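PDB 6A2A: sesquisabinene B synthase 2 from Santalum album, which probably cyclises farnesyl diphosphate to the sesquiterpene sesquisabinene B with the help of magnesium or manganese ions, as a plant class I terpene synthase. Local coordinates for residues A[130-134]-A[135-139]; A[120-123]-A[124-128]; A[79-82]-A[83-87]. All coordinates share one frame; numbering follows the deposited sequence.

Contact 1 (A[130-134]-A[135-139]); sequences IMREN and GIFVP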
# COMPACT_ATOMS: atom_id res chain seq x y z
N ILE A 130 31.08 9.69 27.62
CA ILE A 130 29.70 9.95 27.88
C ILE A 130 29.46 11.46 27.79
O ILE A 130 28.41 11.89 27.32
CB ILE A 130 29.23 9.41 29.24
CG1 ILE A 130 29.46 7.90 29.40
CG2 ILE A 130 27.77 9.75 29.47
CD1 ILE A 130 28.52 7.05 28.60
N MET A 131 30.37 12.22 28.37
CA MET A 131 30.26 13.72 28.26
C MET A 131 30.20 14.15 26.78
O MET A 131 29.24 14.84 26.38
CB MET A 131 31.42 14.38 28.97
CG MET A 131 31.39 14.25 30.50
SD MET A 131 29.92 14.84 31.27
CE MET A 131 30.01 14.03 32.87
N ARG A 132 31.15 13.73 25.97
CA ARG A 132 31.20 14.16 24.57
C ARG A 132 30.02 13.62 23.78
O ARG A 132 29.46 14.37 22.93
CB ARG A 132 32.52 13.79 23.91
CG ARG A 132 33.69 14.67 24.34
CD ARG A 132 34.81 14.59 23.37
NE ARG A 132 35.94 15.44 23.66
CZ ARG A 132 36.88 15.78 22.79
NH1 ARG A 132 36.82 15.37 21.52
NH2 ARG A 132 37.90 16.51 23.19
N GLU A 133 29.59 12.38 24.02
CA GLU A 133 28.35 11.90 23.33
C GLU A 133 27.17 12.82 23.63
O GLU A 133 26.20 12.85 22.87
CB GLU A 133 27.99 10.49 23.82
CG GLU A 133 28.98 9.45 23.37
CD GLU A 133 28.80 8.09 24.03
OE1 GLU A 133 28.02 8.02 25.00
OE2 GLU A 133 29.34 7.10 23.48
N ASN A 134 27.22 13.52 24.78
CA ASN A 134 26.08 14.35 25.16
C ASN A 134 26.36 15.84 24.98
O ASN A 134 25.63 16.66 25.51
CB ASN A 134 25.65 14.06 26.59
CG ASN A 134 24.90 12.76 26.69
OD1 ASN A 134 23.69 12.76 26.49
ND2 ASN A 134 25.59 11.66 26.90
N GLY A 135 27.40 16.22 24.28
CA GLY A 135 27.56 17.60 23.89
C GLY A 135 28.26 18.43 24.96
O GLY A 135 28.22 19.67 24.92
N ILE A 136 28.93 17.75 25.88
CA ILE A 136 29.64 18.40 27.00
C ILE A 136 31.13 18.14 26.79
O ILE A 136 31.60 16.97 26.83
CB ILE A 136 29.09 17.91 28.35
CG1 ILE A 136 27.65 18.35 28.59
CG2 ILE A 136 29.99 18.35 29.49
CD1 ILE A 136 26.92 17.52 29.60
N PHE A 137 31.88 19.20 26.49
CA PHE A 137 33.22 19.07 26.09
C PHE A 137 34.12 18.64 27.27
O PHE A 137 33.92 19.10 28.39
CB PHE A 137 33.77 20.40 25.58
CG PHE A 137 35.14 20.29 24.99
CD1 PHE A 137 35.31 19.69 23.76
CD2 PHE A 137 36.26 20.70 25.68
CE1 PHE A 137 36.57 19.55 23.21
CE2 PHE A 137 37.53 20.56 25.12
CZ PHE A 137 37.67 19.98 23.88
N VAL A 138 35.06 17.77 26.97
CA VAL A 138 36.11 17.32 27.87
C VAL A 138 37.35 17.34 27.02
O VAL A 138 37.28 16.82 25.93
CB VAL A 138 35.87 15.92 28.46
CG1 VAL A 138 37.03 15.51 29.35
CG2 VAL A 138 34.58 15.83 29.23
N PRO A 139 38.44 17.95 27.48
CA PRO A 139 39.64 18.05 26.73
C PRO A 139 40.42 16.73 26.65
O PRO A 139 40.33 15.91 27.58
CB PRO A 139 40.51 19.09 27.44
CG PRO A 139 39.99 19.10 28.83
CD PRO A 139 38.55 18.68 28.75
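Arg132 has CG anti to its own carbonyl carbon (chi1 -75°), and the chain then runs extended from CG to NE. This carries the guanidinium alongside residues 137-139, past the Schellman motif that ends helix 121-133. NE and NH2 both grip one atom, Val138 O, side-on and in the carbonyl plane; NH2 is 2.8 Å from Val138 O. Phe137 points the same way as Arg132, and its CE1 lies over one face of the guanidinium, 3.3 Å from NH2. The two planes are 27° apart. Trp174 adds a cation-pi contact to Arg132, and Glu177 a salt bridge to NH2.

In the Schellman motif, Ile136 N bonds Met131 O and Gly135 N bonds Arg132 O. Gly135 has positive phi (87°), where a CB would jam against the carbonyl O of Asn134. Asn134 turns back along the helix: ND2 donates almost straight to Ile130 O at 2.9 Å. Met131 O takes a second bond from Asn134 N, which arrives from the face opposite Ile136 N. On the apolar side Met131 SD rests 3.9 Å from Ile136 CG2. Met131 CB and Val138 CG2 are pressed together at 3.5 Å, closer than usual van der Waals contact.

Contact 2 (A[120-123]-A[124-128]); sequences NLHA and TSLRF
The His122 ring meets Leu126 one turn further along the helix. Leu126 CD2 approaches this ring obliquely, 4.2 Å from His122 CE1. Both ring nitrogens bond outside this turn: ND1 to Ser165 and NE2 to Glu83. This fixes the ring's rotation. The flat amide of Asn120 caps the first turn of helix 121-133. From this N-cap position OD1 accepts from Ala123 N at 3.0 Å, with the donor well above the plane of the amide carbonyl. The N-H itself points almost straight at OD1 (173°).

The backbone of Asn120 also serves the helix. Its O accepts from Thr124 N, and Thr124 OG1 lies 2.9 Å from the same Asn120 O. Ser125 turns back in a similar way. With OG beside its backbone N (chi1 -68°), the hydroxyl donates to Leu121 O at 2.8 Å. Ser125 N reaches Leu121 O from the opposite face, so two bonds grip this buried oxygen. Leu121 CD1 lies 3.8 Å from Ser125 OG.

In the largely helical N-terminal region, Ser125 packs on Ser165, Leu166 and Ala169 of helix 160-170. Ala123 and Leu126 face helix 78-90.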
# COMPACT_ATOMS: atom_id res chain seq x y z
N ASN A 120 42.19 7.18 37.38
CA ASN A 120 41.48 5.96 37.05
C ASN A 120 41.20 5.92 35.54
O ASN A 120 40.37 6.70 35.11
CB ASN A 120 40.17 5.94 37.82
CG ASN A 120 39.40 4.66 37.62
OD1 ASN A 120 39.39 4.11 36.51
ND2 ASN A 120 38.74 4.21 38.68
N LEU A 121 41.89 5.06 34.79
CA LEU A 121 41.80 5.07 33.31
C LEU A 121 40.38 4.77 32.84
O LEU A 121 39.88 5.48 31.94
CB LEU A 121 42.80 4.10 32.69
CG LEU A 121 42.84 4.11 31.16
CD1 LEU A 121 43.25 5.49 30.62
CD2 LEU A 121 43.74 3.02 30.65
N HIS A 122 39.73 3.75 33.43
CA HIS A 122 38.35 3.44 33.07
C HIS A 122 37.41 4.63 33.29
O HIS A 122 36.62 4.96 32.44
CB HIS A 122 37.83 2.23 33.86
CG HIS A 122 36.36 2.05 33.81
ND1 HIS A 122 35.70 1.74 32.64
CD2 HIS A 122 35.43 2.07 34.78
CE1 HIS A 122 34.43 1.59 32.90
NE2 HIS A 122 34.23 1.80 34.23
N ALA A 123 37.43 5.22 34.48
CA ALA A 123 36.51 6.26 34.83
C ALA A 123 36.76 7.52 34.00
O ALA A 123 35.79 8.18 33.61
CB ALA A 123 36.62 6.61 36.30
N THR A 124 38.01 7.80 33.77
CA THR A 124 38.39 8.99 33.05
C THR A 124 37.86 8.87 31.61
O THR A 124 37.27 9.83 31.07
CB THR A 124 39.89 9.22 33.00
OG1 THR A 124 40.44 9.47 34.32
CG2 THR A 124 40.24 10.41 32.12
N SER A 125 38.05 7.69 31.06
CA SER A 125 37.73 7.36 29.65
C SER A 125 36.22 7.38 29.49
O SER A 125 35.67 8.00 28.55
CB SER A 125 38.30 5.99 29.28
OG SER A 125 39.72 5.92 29.23
N LEU A 126 35.52 6.61 30.33
CA LEU A 126 34.08 6.59 30.31
C LEU A 126 33.50 8.01 30.46
O LEU A 126 32.60 8.42 29.74
CB LEU A 126 33.53 5.64 31.38
CG LEU A 126 32.02 5.46 31.37
CD1 LEU A 126 31.55 4.79 30.06
CD2 LEU A 126 31.54 4.63 32.53
N ARG A 127 34.01 8.78 31.41
CA ARG A 127 33.50 10.11 31.58
C ARG A 127 33.73 10.94 30.30
O ARG A 127 32.81 11.65 29.88
CB ARG A 127 34.21 10.76 32.78
CG ARG A 127 33.68 12.14 33.14
CD ARG A 127 34.51 12.74 34.27
NE ARG A 127 34.14 14.15 34.44
CZ ARG A 127 34.79 15.16 33.89
NH1 ARG A 127 35.77 14.96 33.02
NH2 ARG A 127 34.45 16.39 34.22
N PHE A 128 34.92 10.88 29.76
CA PHE A 128 35.27 11.58 28.54
C PHE A 128 34.26 11.23 27.45
O PHE A 128 33.70 12.13 26.75
CB PHE A 128 36.69 11.23 28.10
CG PHE A 128 37.10 11.79 26.75
CD1 PHE A 128 36.80 11.12 25.57
CD2 PHE A 128 37.75 13.01 26.65
CE1 PHE A 128 37.17 11.64 24.34
CE2 PHE A 128 38.10 13.54 25.42
CZ PHE A 128 37.82 12.85 24.26

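Contact 3 (A[79-82]-A[83-87]); sequences LTKL and EFIDT
Glu83 and Leu79 meet at an angle, the carboxylate of one lying across the branched end of the other. Glu83 CG sits beside its backbone N (chi1 -78°), and the chain is extended beyond it. This lays the side chain back along the preceding turn, with CG 3.4 Å from Leu79 O. OE2 then comes 3.8 Å from Leu79 CG and also touches both methyls. Its polar partner is His122 NE2, on helix 121-133. The other oxygen, OE1, accepts from a water at 2.6 Å. The same water is hydrogen-bonded to Thr80 OG1, so it bridges the two side chains. Replacing Glu83 by alanine would take away the carboxylate, and His122 NE2 and the bridging water would probably lose their acceptor while Leu79 lost part of its cover.

These residues belong to helix 78-90 of the terpene synthase N-terminal domain, a largely helical part of the fold. Regular i to i+4 bonds hold the turns, from Glu83 N to Leu79 O through Asp86 N to Leu82 O. Thr87 OG1 donates to Glu83 O at 2.8 Å. Thr87 N reaches the same oxygen from the opposite face.

Leu82 and Ile85 lie side by side and point the same way, with Leu82 CD2 4.2 Å from Ile85 CD1. Ile85 CG1 stands between its backbone N and carbonyl carbon (chi1 59°). It therefore lies over two backbone oxygens, 3.3 Å from Lys81 O and 3.4 Å from Leu82 O. Both side chains also reach helix 98-110, Leu82 at Val108 and Ile85 at Ala104 and Val105. Asp86 turns to Arg129, with which OD2 forms a salt bridge.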
# COMPACT_ATOMS: atom_id res chain seq x y z
N LEU A 79 30.63 7.38 39.12
CA LEU A 79 31.07 6.37 38.14
C LEU A 79 29.95 5.36 37.92
O LEU A 79 29.70 4.93 36.78
CB LEU A 79 32.36 5.70 38.61
CG LEU A 79 32.89 4.63 37.66
CD1 LEU A 79 33.20 5.24 36.30
CD2 LEU A 79 34.12 3.97 38.26
N THR A 80 29.26 4.98 38.99
CA THR A 80 28.24 3.97 38.93
C THR A 80 27.09 4.52 38.07
O THR A 80 26.52 3.80 37.30
CB THR A 80 27.79 3.57 40.35
OG1 THR A 80 28.96 3.05 41.01
CG2 THR A 80 26.69 2.54 40.34
N LYS A 81 26.76 5.80 38.22
CA LYS A 81 25.70 6.37 37.42
C LYS A 81 26.14 6.41 35.94
O LYS A 81 25.32 6.12 35.09
CB LYS A 81 25.34 7.77 37.94
CG LYS A 81 24.20 8.49 37.21
CD LYS A 81 22.89 7.71 37.10
CE LYS A 81 22.18 7.40 38.41
NZ LYS A 81 21.52 8.60 38.97
N LEU A 82 27.38 6.74 35.64
CA LEU A 82 27.78 6.78 34.19
C LEU A 82 27.68 5.35 33.63
O LEU A 82 27.26 5.13 32.51
CB LEU A 82 29.20 7.29 34.03
CG LEU A 82 29.44 8.79 34.26
CD1 LEU A 82 30.85 9.13 33.98
CD2 LEU A 82 28.53 9.69 33.43
N GLU A 83 28.10 4.37 34.42
CA GLU A 83 28.07 3.01 33.96
C GLU A 83 26.63 2.59 33.71
O GLU A 83 26.36 1.90 32.70
CB GLU A 83 28.81 2.10 34.97
CG GLU A 83 30.30 2.16 34.89
CD GLU A 83 31.01 1.46 36.05
OE1 GLU A 83 30.30 1.08 37.02
OE2 GLU A 83 32.23 1.29 35.98
N PHE A 84 25.65 3.02 34.52
CA PHE A 84 24.33 2.63 34.38
C PHE A 84 23.72 3.25 33.11
O PHE A 84 23.03 2.54 32.36
CB PHE A 84 23.51 3.07 35.60
CG PHE A 84 22.16 2.46 35.71
CD1 PHE A 84 22.01 1.17 36.17
CD2 PHE A 84 21.01 3.16 35.36
CE1 PHE A 84 20.76 0.59 36.27
CE2 PHE A 84 19.77 2.57 35.46
CZ PHE A 84 19.64 1.28 35.92
N ILE A 85 23.96 4.54 32.90
CA ILE A 85 23.36 5.19 31.69
C ILE A 85 24.09 4.72 30.42
O ILE A 85 23.46 4.70 29.34
CB ILE A 85 23.34 6.73 31.83
CG1 ILE A 85 24.73 7.32 32.02
CG2 ILE A 85 22.39 7.17 32.94
CD1 ILE A 85 24.83 8.79 31.71
N ASP A 86 25.35 4.32 30.50
CA ASP A 86 26.06 3.64 29.37
C ASP A 86 25.37 2.33 29.04
O ASP A 86 25.10 2.05 27.91
CB ASP A 86 27.54 3.49 29.62
CG ASP A 86 28.32 3.14 28.34
OD1 ASP A 86 28.04 3.83 27.31
OD2 ASP A 86 29.24 2.27 28.39
N THR A 87 24.98 1.57 30.07
CA THR A 87 24.21 0.31 29.92
C THR A 87 22.83 0.55 29.31
O THR A 87 22.40 -0.17 28.40
CB THR A 87 24.07 -0.36 31.32
OG1 THR A 87 25.39 -0.58 31.78
CG2 THR A 87 23.33 -1.67 31.26
O HOH W 1 30.36 1.12 39.58

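Overall arrangement
All three contacts lie in the N-terminal terpene synthase region, away from the annotated magnesium sites. Contact 3 comes first along the chain, on helix 78-90. Contact 2 opens helix 121-133 and contact 1 closes it, with centres about 12 Å apart. The centre of contact 3 is about 11 Å from that of contact 2 and 15 Å from that of contact 1. Helices 78-90 and 121-133 pack against each other. Ala123 CB rests 3.7 Å from Leu79 CD1, and Ile130 meets Leu82, Ile85 and Asp86. The chain beyond the helix folds back, bringing Val138 against Phe128. Residues near both ends of helix 121-133 thus pack on helix 78-90, while each contact stays local to one helix or its end.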